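Side-chain contact in Fe-S binding reductase, putative (Thermus thermophilus, PDB 2D4P), which is of unknown function but belongs to a family related to the GNAT acetyltransferases and may transfer acyl groups: residues Pro5-Glu8 with Glu9-Asp12. Sequence-based numbering, arbitrary orientation.
Sequences PFTE and EDLD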
loop_
_atom_site.group_PDB
_atom_site.type_symbol
_atom_site.label_atom_id
_atom_site.label_comp_id
_atom_site.label_asym_id
_atom_site.label_seq_id
_atom_site.Cartn_x
_atom_site.Cartn_y
_atom_site.Cartn_z
ATOM N N PRO A 5 8.229 -1.480 8.850
ATOM C CA PRO A 5 8.029 -2.821 8.292
ATOM C C PRO A 5 7.266 -3.611 9.320
ATOM O O PRO A 5 7.384 -3.369 10.539
ATOM C CB PRO A 5 9.439 -3.392 8.172
ATOM C CG PRO A 5 10.290 -2.180 8.092
ATOM C CD PRO A 5 9.651 -1.204 9.071
ATOM N N PHE A 6 6.467 -4.548 8.832
ATOM C CA PHE A 6 5.768 -5.464 9.702
ATOM C C PHE A 6 6.440 -6.842 9.631
ATOM O O PHE A 6 7.181 -7.173 8.675
ATOM C CB PHE A 6 4.244 -5.549 9.413
ATOM C CG PHE A 6 3.900 -5.744 7.960
ATOM C CD1 PHE A 6 4.068 -6.978 7.359
ATOM C CD2 PHE A 6 3.448 -4.678 7.181
ATOM C CE1 PHE A 6 3.763 -7.156 6.020
ATOM C CE2 PHE A 6 3.127 -4.852 5.845
ATOM C CZ PHE A 6 3.309 -6.094 5.254
ATOM N N THR A 7 6.184 -7.611 10.683
ATOM C CA THR A 7 6.642 -9.010 10.822
ATOM C C THR A 7 5.473 -9.917 11.133
ATOM O O THR A 7 4.327 -9.472 11.269
ATOM C CB THR A 7 7.714 -9.172 11.933
ATOM O OG1 THR A 7 7.122 -8.991 13.223
ATOM C CG2 THR A 7 8.794 -8.074 11.821
ATOM N N GLU A 8 5.769 -11.205 11.277
ATOM C CA GLU A 8 4.705 -12.185 11.516
ATOM C C GLU A 8 3.935 -11.893 12.790
ATOM O O GLU A 8 2.753 -12.202 12.885
ATOM C CB GLU A 8 5.280 -13.599 11.500
ATOM C CG GLU A 8 5.696 -13.997 10.099
ATOM C CD GLU A 8 6.327 -15.374 10.019
ATOM O OE1 GLU A 8 6.023 -16.218 10.899
ATOM O OE2 GLU A 8 7.119 -15.596 9.061
ATOM N N GLU A 9 4.613 -11.254 13.743
ATOM C CA GLU A 9 4.022 -10.882 15.023
ATOM C C GLU A 9 2.895 -9.857 14.872
ATOM O O GLU A 9 2.071 -9.697 15.777
ATOM C CB GLU A 9 5.112 -10.338 15.961
ATOM C CG GLU A 9 6.045 -11.409 16.542
ATOM C CD GLU A 9 7.057 -12.012 15.542
ATOM O OE1 GLU A 9 7.428 -11.362 14.525
ATOM O OE2 GLU A 9 7.496 -13.171 15.779
ATOM N N ASP A 10 2.868 -9.185 13.719
ATOM C CA ASP A 10 1.893 -8.157 13.410
ATOM C C ASP A 10 0.655 -8.652 12.678
ATOM O O ASP A 10 -0.188 -7.855 12.276
ATOM C CB ASP A 10 2.552 -7.110 12.523
ATOM C CG ASP A 10 3.621 -6.340 13.235
ATOM O OD1 ASP A 10 3.397 -5.882 14.384
ATOM O OD2 ASP A 10 4.722 -6.128 12.715
ATOM N N LEU A 11 0.533 -9.955 12.498
ATOM C CA LEU A 11 -0.609 -10.485 11.760
ATOM C C LEU A 11 -1.986 -9.976 12.304
ATOM O O LEU A 11 -2.806 -9.458 11.544
ATOM C CB LEU A 11 -0.515 -12.016 11.700
ATOM C CG LEU A 11 -1.595 -12.727 10.889
ATOM C CD1 LEU A 11 -1.584 -12.301 9.443
ATOM C CD2 LEU A 11 -1.406 -14.233 11.039
ATOM N N ASP A 12 -2.210 -10.067 13.616
ATOM C CA ASP A 12 -3.436 -9.546 14.233
ATOM C C ASP A 12 -3.685 -8.055 14.036
ATOM O O ASP A 12 -4.812 -7.650 13.782
ATOM C CB ASP A 12 -3.445 -9.866 15.732
ATOM C CG ASP A 12 -3.626 -11.333 15.999
ATOM O OD1 ASP A 12 -3.985 -12.043 15.052
ATOM O OD2 ASP A 12 -3.465 -11.856 17.129
HETATM O O HOH W 1 7.131 -6.860 14.670
#
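Asp10 folds its carboxylate back over the turn, and OD2 accepts the backbone N-H of Thr7, three positions earlier, in a nearly straight bond, 2.9 Å from Thr7 N to OD2 (169°). The approach is from the anti side, 19° out of the carboxylate plane. Asp10 N meets Thr7 O at 2.9 Å, and the carbonyl of Glu8 takes the next bond, Leu11 N reaching Glu8 O at 3.2 Å; the pair closes two successive 3-10-type turns that lead into helix 11-16. The Glu8 side chain, extended beyond CG, carries OE2 away to a salt bridge with Arg29 NE.

The threonine hydroxyl serves Glu9. OG1 donates to the anti lone pair of Glu9 OE1 at 2.7 Å, a reach allowed by the bend of the Glu9 chain at chi2 (73°), which turns its carboxylate back toward Thr7. A water donates to both Thr7 OG1 and Asp10 OD2, linking the two side chains. Phe6 CB lies 3.4 Å from Asp10 OD2, while its side chain touches Leu28 and Phe31 of helix 25-34.

With Arg4 also paired to OD2, the buried Asp10 carboxylate gathers an amide, a water and a guanidinium, which probably stabilises its negative charge at the helix start.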